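Local coordinates for kinesin-like protein (Caenorhabditis elegans, PDB 5X3E) that probably works as a kinesin-6 motor that couples ATP hydrolysis to force on microtubules, seen here without nucleotide, at residues 166-171 with 300-305; 217-222 with 271-276; 244-249 with 254-259. One frame throughout, in Å; residues are numbered along the deposited sequence.

The three contacts all reach the main sheet of the motor domain, contacts 1 and 3 on the same side of the chain's centre; their centres lie about 14 Å (1 and 2), 13 Å (1 and 3) and 17 Å (2 and 3) apart. Strands 217-222 and 300-305 are antiparallel neighbours joined by probable backbone hydrogen bonds, K302 N to F218 O at 2.8 Å among them. Contact 3 meets contact 1 through N168 ND2 and D249 OD2, 2.8 Å apart. One sulfate, probably from the crystallisation liquor, touches all three, with K302 and T220 hydrogen-bonded to it. On the far face of the sheet, F274 comes near the probable P-loop without touching it.

Contact 1 of 3, residues 166-171 with 300-305; sequences ALNTFE and TIKLVM. With SO4 (sulfate ion), chain G; SO4 (sulfate ion), chain C.
F170 lays its ring against V304, and following that side chain outward explains most of this contact. CB leaves the backbone with CG turned anti to the carbonyl carbon (chi1 -70°), which swings the ring toward strand 300-305. CB itself passes 3.4 Å from O3 of the chain G sulfate. That oxygen lies in the ring plane near the CG–CD2 edge; its approach to the F170 backbone N is too short to be trusted at this resolution. At CG the nearest atom of strand 300-305 is V304 CG1, at 4.1 Å. Further out, the other methyl takes over: V304 CG2 sits over the middle of the ring, 3.7 Å from the centroid and only 12° off the normal, a CH-pi contact. CE2 and CZ come closest to that methyl, while CZ, at the tip, also meets K302 CD near the ring plane at 4.5 Å. K302 runs past this edge, extended beyond CG. Its NZ donates to O1 of the chain C sulfate at 2.7 Å and forms a salt bridge with D261, so two anionic partners probably keep the amine charged. N168 OD1 stays 3.7 Å from K302 NZ, which may add a weak electrostatic attraction, whereas N168 ND2 is bonded to D249. Around the contact, the ring of F218, from strand 213-225, meets F170 with planes at about 50° and also touches V304. Strand 296-307 runs through the main sheet between strands 213-225 and 325-333. Segment 166-171 carries the turn and second strand of a small antiparallel hairpin, whose first strand, 162-165, sets F162 against V304 and P164 against F170. The contact thus sets this hairpin against the main sheet, with an apolar patch beside the K302 amine and its anions.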
loop_
_atom_site.group_PDB
_atom_site.type_symbol
_atom_site.label_atom_id
_atom_site.label_comp_id
_atom_site.label_asym_id
_atom_site.label_seq_id
_atom_site.Cartn_x
_atom_site.Cartn_y
_atom_site.Cartn_z
ATOM N N ALA A 166 20.998 3.038 9.893
ATOM C CA ALA A 166 20.292 3.847 10.879
ATOM C C ALA A 166 19.511 4.982 10.226
ATOM O O ALA A 166 19.881 5.498 9.167
ATOM C CB ALA A 166 21.279 4.422 11.893
ATOM N N LEU A 167 18.413 5.362 10.881
ATOM C CA LEU A 167 17.597 6.510 10.485
ATOM C C LEU A 167 17.140 6.401 9.033
ATOM O O LEU A 167 17.292 7.327 8.232
ATOM C CB LEU A 167 18.347 7.822 10.733
ATOM C CG LEU A 167 18.598 8.150 12.205
ATOM C CD1 LEU A 167 19.503 9.356 12.357
ATOM C CD2 LEU A 167 17.273 8.389 12.911
ATOM N N ASN A 168 16.581 5.235 8.697
ATOM C CA ASN A 168 15.853 5.037 7.444
ATOM C C ASN A 168 16.743 5.282 6.221
ATOM O O ASN A 168 16.362 5.981 5.279
ATOM C CB ASN A 168 14.612 5.936 7.412
ATOM C CG ASN A 168 13.647 5.572 6.300
ATOM O OD1 ASN A 168 13.359 4.394 6.063
ATOM N ND2 ASN A 168 13.150 6.587 5.600
ATOM N N THR A 169 17.945 4.700 6.239
ATOM C CA THR A 169 18.904 4.840 5.144
ATOM C C THR A 169 19.357 3.459 4.667
ATOM O O THR A 169 18.982 2.426 5.234
ATOM C CB THR A 169 20.111 5.696 5.560
ATOM O OG1 THR A 169 20.764 5.102 6.689
ATOM C CG2 THR A 169 19.698 7.123 5.903
ATOM N N PHE A 170 20.158 3.444 3.595
ATOM C CA PHE A 170 20.761 2.223 3.068
ATOM C C PHE A 170 22.245 2.444 2.813
ATOM O O PHE A 170 22.651 3.528 2.387
ATOM C CB PHE A 170 20.061 1.757 1.773
ATOM C CG PHE A 170 18.669 1.244 1.997
ATOM C CD1 PHE A 170 18.443 -0.100 2.259
ATOM C CD2 PHE A 170 17.592 2.110 1.995
ATOM C CE1 PHE A 170 17.159 -0.574 2.499
ATOM C CE2 PHE A 170 16.306 1.645 2.234
ATOM C CZ PHE A 170 16.087 0.304 2.487
ATOM N N GLU A 171 23.050 1.419 3.071
ATOM C CA GLU A 171 24.481 1.460 2.816
ATOM C C GLU A 171 24.844 0.394 1.789
ATOM O O GLU A 171 23.991 -0.371 1.333
ATOM C CB GLU A 171 25.281 1.259 4.106
ATOM C CG GLU A 171 25.024 2.289 5.185
ATOM C CD GLU A 171 25.444 3.685 4.781
ATOM O OE1 GLU A 171 26.347 3.808 3.925
ATOM O OE2 GLU A 171 24.869 4.656 5.316
ATOM N N THR A 300 4.798 -1.901 2.274
ATOM C CA THR A 300 5.554 -0.930 1.491
ATOM C C THR A 300 6.623 -1.647 0.679
ATOM O O THR A 300 7.488 -2.326 1.245
ATOM C CB THR A 300 6.190 0.121 2.395
ATOM O OG1 THR A 300 5.166 0.791 3.141
ATOM C CG2 THR A 300 6.953 1.135 1.560
ATOM N N ILE A 301 6.568 -1.481 -0.637
ATOM C CA ILE A 301 7.569 -2.010 -1.555
ATOM C C ILE A 301 8.553 -0.895 -1.863
ATOM O O ILE A 301 8.166 0.151 -2.398
ATOM C CB ILE A 301 6.923 -2.547 -2.842
ATOM C CG1 ILE A 301 5.801 -3.529 -2.501
ATOM C CG2 ILE A 301 7.975 -3.202 -3.729
ATOM C CD1 ILE A 301 4.850 -3.799 -3.635
ATOM N N LYS A 302 9.816 -1.103 -1.508
ATOM C CA LYS A 302 10.862 -0.113 -1.714
ATOM C C LYS A 302 11.806 -0.570 -2.814
ATOM O O LYS A 302 12.349 -1.680 -2.758
ATOM C CB LYS A 302 11.649 0.136 -0.428
ATOM C CG LYS A 302 10.803 0.625 0.723
ATOM C CD LYS A 302 11.654 0.830 1.960
ATOM C CE LYS A 302 10.807 1.342 3.113
ATOM N NZ LYS A 302 11.623 1.617 4.323
ATOM N N LEU A 303 12.018 0.297 -3.793
ATOM C CA LEU A 303 12.984 0.059 -4.855
ATOM C C LEU A 303 14.227 0.877 -4.525
ATOM O O LEU A 303 14.267 2.089 -4.753
ATOM C CB LEU A 303 12.399 0.431 -6.213
ATOM C CG LEU A 303 13.304 0.179 -7.417
ATOM C CD1 LEU A 303 13.638 -1.292 -7.500
ATOM C CD2 LEU A 303 12.639 0.661 -8.698
ATOM N N VAL A 304 15.233 0.213 -3.966
ATOM C CA VAL A 304 16.484 0.859 -3.579
ATOM C C VAL A 304 17.420 0.838 -4.784
ATOM O O VAL A 304 17.861 -0.229 -5.219
ATOM C CB VAL A 304 17.119 0.156 -2.377
ATOM C CG1 VAL A 304 18.472 0.786 -2.041
ATOM C CG2 VAL A 304 16.158 0.166 -1.188
ATOM N N MET A 305 17.755 2.018 -5.300
ATOM C CA MET A 305 18.548 2.148 -6.514
ATOM C C MET A 305 19.849 2.894 -6.241
ATOM O O MET A 305 19.936 3.702 -5.313
ATOM C CB MET A 305 17.754 2.872 -7.615
ATOM C CG MET A 305 16.652 2.024 -8.233
ATOM S SD MET A 305 15.348 2.970 -9.043
ATOM C CE MET A 305 16.315 3.961 -10.156
HETATM S S SO4 G . 19.525 6.577 1.622
HETATM O O1 SO4 G . 20.187 6.908 0.363
HETATM O O2 SO4 G . 18.118 6.944 1.534
HETATM O O3 SO4 G . 19.661 5.155 1.912
HETATM O O4 SO4 G . 20.159 7.343 2.692
HETATM S S SO4 C . 8.975 1.930 7.037
HETATM O O1 SO4 C . 9.979 2.599 6.208
HETATM O O2 SO4 C . 7.824 1.559 6.218
HETATM O O3 SO4 C . 8.529 2.835 8.087
HETATM O O4 SO4 C . 9.550 0.741 7.649
#

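Contact 2 of 3, residues 217-222 with 271-276; sequences VFVTYV and LEVFCL. With SO4 (sulfate ion), chain C.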
loop_
_atom_site.group_PDB
_atom_site.type_symbol
_atom_site.label_atom_id
_atom_site.label_comp_id
_atom_site.label_asym_id
_atom_site.label_seq_id
_atom_site.Cartn_x
_atom_site.Cartn_y
_atom_site.Cartn_z
ATOM N N VAL A 217 15.192 -4.859 -3.937
ATOM C CA VAL A 217 13.842 -4.656 -3.428
ATOM C C VAL A 217 13.819 -4.995 -1.941
ATOM O O VAL A 217 14.275 -6.069 -1.524
ATOM C CB VAL A 217 12.806 -5.489 -4.204
ATOM C CG1 VAL A 217 11.410 -5.263 -3.635
ATOM C CG2 VAL A 217 12.833 -5.121 -5.680
ATOM N N PHE A 218 13.293 -4.074 -1.149
ATOM C CA PHE A 218 13.074 -4.274 0.273
ATOM C C PHE A 218 11.594 -4.079 0.549
ATOM O O PHE A 218 10.947 -3.236 -0.077
ATOM C CB PHE A 218 13.909 -3.296 1.111
ATOM C CG PHE A 218 15.392 -3.563 1.069
ATOM C CD1 PHE A 218 16.017 -4.236 2.111
ATOM C CD2 PHE A 218 16.161 -3.136 -0.004
ATOM C CE1 PHE A 218 17.383 -4.481 2.081
ATOM C CE2 PHE A 218 17.527 -3.380 -0.040
ATOM C CZ PHE A 218 18.139 -4.054 1.002
ATOM N N VAL A 219 11.046 -4.866 1.463
ATOM C CA VAL A 219 9.662 -4.695 1.876
ATOM C C VAL A 219 9.625 -4.475 3.378
ATOM O O VAL A 219 10.410 -5.069 4.127
ATOM C CB VAL A 219 8.767 -5.891 1.471
ATOM C CG1 VAL A 219 8.761 -6.066 -0.042
ATOM C CG2 VAL A 219 9.219 -7.166 2.160
ATOM N N THR A 220 8.733 -3.592 3.809
ATOM C CA THR A 220 8.342 -3.497 5.204
ATOM C C THR A 220 6.853 -3.789 5.289
ATOM O O THR A 220 6.086 -3.415 4.394
ATOM C CB THR A 220 8.647 -2.112 5.811
ATOM O OG1 THR A 220 7.976 -1.089 5.067
ATOM C CG2 THR A 220 10.134 -1.840 5.776
ATOM N N TYR A 221 6.453 -4.506 6.334
ATOM C CA TYR A 221 5.047 -4.802 6.570
ATOM C C TYR A 221 4.701 -4.337 7.974
ATOM O O TYR A 221 5.257 -4.842 8.955
ATOM C CB TYR A 221 4.742 -6.291 6.395
ATOM C CG TYR A 221 3.267 -6.584 6.204
ATOM C CD1 TYR A 221 2.346 -5.550 6.066
ATOM C CD2 TYR A 221 2.796 -7.893 6.156
ATOM C CE1 TYR A 221 0.994 -5.807 5.888
ATOM C CE2 TYR A 221 1.443 -8.163 5.973
ATOM C CZ TYR A 221 0.546 -7.116 5.840
ATOM O OH TYR A 221 -0.796 -7.372 5.660
ATOM N N VAL A 222 3.791 -3.376 8.065
ATOM C CA VAL A 222 3.510 -2.661 9.301
ATOM C C VAL A 222 2.006 -2.636 9.539
ATOM O O VAL A 222 1.217 -2.555 8.591
ATOM C CB VAL A 222 4.096 -1.234 9.250
ATOM C CG1 VAL A 222 3.664 -0.471 10.418
ATOM C CG2 VAL A 222 5.610 -1.296 9.300
ATOM N N LEU A 271 6.287 -12.476 -1.409
ATOM C CA LEU A 271 5.027 -13.029 -0.932
ATOM C C LEU A 271 5.225 -13.914 0.288
ATOM O O LEU A 271 4.339 -13.975 1.147
ATOM C CB LEU A 271 4.348 -13.815 -2.050
ATOM C CG LEU A 271 3.598 -12.950 -3.057
ATOM C CD1 LEU A 271 3.193 -13.769 -4.273
ATOM C CD2 LEU A 271 2.379 -12.335 -2.390
ATOM N N GLU A 272 6.351 -14.635 0.369
ATOM C CA GLU A 272 6.644 -15.404 1.577
ATOM C C GLU A 272 6.775 -14.490 2.785
ATOM O O GLU A 272 6.310 -14.820 3.882
ATOM C CB GLU A 272 7.918 -16.229 1.398
ATOM C CG GLU A 272 7.792 -17.403 0.433
ATOM C CD GLU A 272 9.079 -18.208 0.311
ATOM O OE1 GLU A 272 10.049 -17.906 1.042
ATOM O OE2 GLU A 272 9.119 -19.145 -0.516
ATOM N N VAL A 273 7.392 -13.326 2.595
ATOM C CA VAL A 273 7.505 -12.359 3.678
ATOM C C VAL A 273 6.135 -11.794 4.023
ATOM O O VAL A 273 5.786 -11.659 5.204
ATOM C CB VAL A 273 8.511 -11.255 3.297
ATOM C CG1 VAL A 273 8.485 -10.127 4.305
ATOM C CG2 VAL A 273 9.908 -11.837 3.221
ATOM N N PHE A 274 5.330 -11.472 3.005
ATOM C CA PHE A 274 3.984 -10.963 3.258
ATOM C C PHE A 274 3.163 -11.953 4.076
ATOM O O PHE A 274 2.448 -11.559 5.004
ATOM C CB PHE A 274 3.286 -10.635 1.939
ATOM C CG PHE A 274 1.832 -10.281 2.096
ATOM C CD1 PHE A 274 1.454 -8.992 2.436
ATOM C CD2 PHE A 274 0.845 -11.232 1.894
ATOM C CE1 PHE A 274 0.118 -8.660 2.578
ATOM C CE2 PHE A 274 -0.490 -10.904 2.035
ATOM C CZ PHE A 274 -0.854 -9.619 2.377
ATOM N N CYS A 275 3.242 -13.242 3.738
ATOM C CA CYS A 275 2.490 -14.243 4.482
ATOM C C CYS A 275 2.983 -14.360 5.919
ATOM O O CYS A 275 2.179 -14.595 6.830
ATOM C CB CYS A 275 2.562 -15.590 3.771
ATOM S SG CYS A 275 1.669 -15.617 2.199
ATOM N N LEU A 276 4.291 -14.207 6.141
ATOM C CA LEU A 276 4.809 -14.183 7.505
ATOM C C LEU A 276 4.203 -13.038 8.302
ATOM O O LEU A 276 3.832 -13.212 9.468
ATOM C CB LEU A 276 6.333 -14.071 7.496
ATOM C CG LEU A 276 6.949 -13.944 8.891
ATOM C CD1 LEU A 276 6.665 -15.189 9.711
ATOM C CD2 LEU A 276 8.437 -13.680 8.803
HETATM S S SO4 C . 8.975 1.930 7.037
HETATM O O1 SO4 C . 9.979 2.599 6.208
HETATM O O2 SO4 C . 7.824 1.559 6.218
HETATM O O3 SO4 C . 8.529 2.835 8.087
HETATM O O4 SO4 C . 9.550 0.741 7.649
#
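Y221 and F274 turn their rings almost parallel, 18° between planes, but slide them so far apart that they hardly overlap; the centroids are 5.1 Å from each other. The nearest atoms are Y221 CE2 and F274 CD1, 3.6 Å apart, and Y221 OH and F274 CE1, 3.5 Å apart. Setting CG anti to the backbone N in F274 (chi1 172°) brings the phenyl group off the helix and toward the strand. Two residues back on the strand, V219 meets V273 tip to tip, V219 CG2 against V273 CG1 at 3.7 Å. F299, on the adjoining strand 296-307, stands edge-to-face with both Y221 and F274 and also packs on V219. Here helix 267-281 covers one face of the central sheet in the alpha/beta core of the kinesin motor domain. T220 points to the other face, where its OG1 donates to O2 of the chain C sulfate at 2.9 Å. Between the two segments the chemistry is therefore mainly apolar and aromatic. With its hydroxyl bonded to E278, the tyrosine satisfies its polar end on the same helix and presents carbon to F274.

Contact 3 of 3, residues 244-249 with 254-259; sequences REIRHD and MYVDGA. With SO4 (sulfate ion), chain C; SO4 (sulfate ion), chain M.
R247 and Y255 face each other as a hydrogen-bonded antiparallel pair, and this bonded core is the closely packed part of the contact, Y255 being buried. R247 N reaches Y255 O at 3.0 Å, and Y255 N returns to R247 O at 2.8 Å; D257 N adds a nearly straight bond to E245 O (175°). The Y255 ring turns its CE2 edge to H248 O, 3.4 Å away, and packs on L167 and N168. Beside it runs the R247 side chain, its CG 3.7 Å from Y255 CE2 and the guanidinium 19° from the ring plane. Strands 243-248 and 254-256 form a beta hairpin, consistent with the one that in related kinesins lies on the microtubule-binding side. I246, V256, H248 and M254 occupy the other face, where H248 CB meets M254 CE, and I246 and M254 pack on helix 390-394. R244 CB packs on V256 CG1 at 3.5 Å, the side chains crossing at about a right angle, and G258 O lies over one face of the R244 guanidinium. Toward solvent the grip slackens. R247 NH1 makes a salt bridge with D257 OD2 through a weak hydrogen bond of 3.3 Å, and the H248 ring leads away, ND1 donating in plane to O1 of the chain M sulfate.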
loop_
_atom_site.group_PDB
_atom_site.type_symbol
_atom_site.label_atom_id
_atom_site.label_comp_id
_atom_site.label_asym_id
_atom_site.label_seq_id
_atom_site.Cartn_x
_atom_site.Cartn_y
_atom_site.Cartn_z
ATOM N N ARG A 244 5.860 0.603 17.929
ATOM C CA ARG A 244 6.840 1.289 17.104
ATOM C C ARG A 244 6.427 2.738 16.908
ATOM O O ARG A 244 5.238 3.067 16.878
ATOM C CB ARG A 244 6.996 0.602 15.760
ATOM C CG ARG A 244 7.418 -0.853 15.836
ATOM C CD ARG A 244 8.825 -1.007 16.397
ATOM N NE ARG A 244 9.214 -2.413 16.491
ATOM C CZ ARG A 244 10.358 -2.845 17.012
ATOM N NH1 ARG A 244 11.240 -1.980 17.493
ATOM N NH2 ARG A 244 10.621 -4.146 17.052
ATOM N N GLU A 245 7.425 3.600 16.777
ATOM C CA GLU A 245 7.214 5.036 16.704
ATOM C C GLU A 245 7.227 5.481 15.245
ATOM O O GLU A 245 8.109 5.085 14.475
ATOM C CB GLU A 245 8.283 5.779 17.509
ATOM C CG GLU A 245 8.089 7.285 17.586
ATOM C CD GLU A 245 7.461 7.726 18.890
ATOM O OE1 GLU A 245 7.105 6.848 19.704
ATOM O OE2 GLU A 245 7.334 8.950 19.106
ATOM N N ILE A 246 6.248 6.298 14.872
ATOM C CA ILE A 246 6.181 6.877 13.536
ATOM C C ILE A 246 6.881 8.230 13.574
ATOM O O ILE A 246 6.462 9.132 14.308
ATOM C CB ILE A 246 4.722 7.009 13.072
ATOM C CG1 ILE A 246 4.153 5.620 12.762
ATOM C CG2 ILE A 246 4.616 7.924 11.862
ATOM C CD1 ILE A 246 2.644 5.569 12.653
ATOM N N ARG A 247 7.950 8.373 12.787
ATOM C CA ARG A 247 8.782 9.569 12.821
ATOM C C ARG A 247 9.328 9.851 11.427
ATOM O O ARG A 247 9.154 9.057 10.498
ATOM C CB ARG A 247 9.917 9.410 13.829
ATOM C CG ARG A 247 10.850 8.252 13.531
ATOM C CD ARG A 247 11.806 8.039 14.687
ATOM N NE ARG A 247 12.554 9.246 15.029
ATOM C CZ ARG A 247 13.319 9.356 16.109
ATOM N NH1 ARG A 247 13.425 8.332 16.941
ATOM N NH2 ARG A 247 13.973 10.480 16.361
ATOM N N HIS A 248 9.987 11.001 11.279
ATOM C CA HIS A 248 10.595 11.383 10.009
ATOM C C HIS A 248 12.107 11.220 10.053
ATOM O O HIS A 248 12.711 11.135 11.125
ATOM C CB HIS A 248 10.264 12.830 9.629
ATOM C CG HIS A 248 10.850 13.850 10.553
ATOM N ND1 HIS A 248 10.207 14.274 11.694
ATOM C CD2 HIS A 248 12.013 14.542 10.497
ATOM C CE1 HIS A 248 10.951 15.176 12.306
ATOM N NE2 HIS A 248 12.052 15.358 11.601
ATOM N N ASP A 249 12.716 11.187 8.861
ATOM C CA ASP A 249 14.163 11.161 8.714
ATOM C C ASP A 249 14.668 12.547 8.313
ATOM O O ASP A 249 13.918 13.527 8.304
ATOM C CB ASP A 249 14.596 10.082 7.709
ATOM C CG ASP A 249 13.987 10.266 6.317
ATOM O OD1 ASP A 249 13.617 11.400 5.939
ATOM O OD2 ASP A 249 13.900 9.255 5.584
ATOM N N MET A 254 8.504 10.182 6.203
ATOM C CA MET A 254 7.972 9.392 7.303
ATOM C C MET A 254 8.475 7.951 7.227
ATOM O O MET A 254 8.707 7.407 6.146
ATOM C CB MET A 254 6.447 9.412 7.276
ATOM C CG MET A 254 5.856 10.790 7.517
ATOM S SD MET A 254 6.370 11.485 9.094
ATOM C CE MET A 254 7.029 13.037 8.518
ATOM N N TYR A 255 8.661 7.341 8.394
ATOM C CA TYR A 255 9.017 5.930 8.468
ATOM C C TYR A 255 8.705 5.409 9.866
ATOM O O TYR A 255 8.421 6.172 10.793
ATOM C CB TYR A 255 10.493 5.688 8.111
ATOM C CG TYR A 255 11.505 6.103 9.166
ATOM C CD1 TYR A 255 12.154 5.149 9.948
ATOM C CD2 TYR A 255 11.816 7.443 9.378
ATOM C CE1 TYR A 255 13.086 5.519 10.917
ATOM C CE2 TYR A 255 12.749 7.827 10.344
ATOM C CZ TYR A 255 13.379 6.859 11.109
ATOM O OH TYR A 255 14.302 7.228 12.061
ATOM N N VAL A 256 8.771 4.091 10.004
ATOM C CA VAL A 256 8.555 3.412 11.275
ATOM C C VAL A 256 9.932 3.088 11.847
ATOM O O VAL A 256 10.699 2.331 11.241
ATOM C CB VAL A 256 7.690 2.151 11.100
ATOM C CG1 VAL A 256 7.518 1.433 12.419
ATOM C CG2 VAL A 256 6.321 2.503 10.507
ATOM N N ASP A 257 10.230 3.664 13.017
ATOM C CA ASP A 257 11.585 3.690 13.574
ATOM C C ASP A 257 12.241 2.310 13.606
ATOM O O ASP A 257 13.255 2.076 12.942
ATOM C CB ASP A 257 11.536 4.315 14.977
ATOM C CG ASP A 257 12.912 4.529 15.582
ATOM O OD1 ASP A 257 13.923 4.208 14.927
ATOM O OD2 ASP A 257 12.986 5.062 16.704
ATOM N N GLY A 258 11.688 1.384 14.374
ATOM C CA GLY A 258 12.294 0.070 14.468
ATOM C C GLY A 258 11.784 -0.989 13.514
ATOM O O GLY A 258 12.093 -2.168 13.713
ATOM N N ALA A 259 11.026 -0.614 12.485
ATOM C CA ALA A 259 10.527 -1.598 11.533
ATOM C C ALA A 259 11.649 -2.165 10.680
ATOM O O ALA A 259 12.596 -1.463 10.316
ATOM C CB ALA A 259 9.462 -0.979 10.630
HETATM S S SO4 C . 8.975 1.930 7.037
HETATM O O1 SO4 C . 9.979 2.599 6.208
HETATM O O2 SO4 C . 7.824 1.559 6.218
HETATM O O3 SO4 C . 8.529 2.835 8.087
HETATM O O4 SO4 C . 9.550 0.741 7.649
HETATM S S SO4 M . 6.918 14.891 12.582
HETATM O O1 SO4 M . 7.598 13.605 12.725
HETATM O O2 SO4 M . 6.338 15.021 11.247
HETATM O O3 SO4 M . 5.873 14.987 13.597
HETATM O O4 SO4 M . 7.872 15.977 12.783
#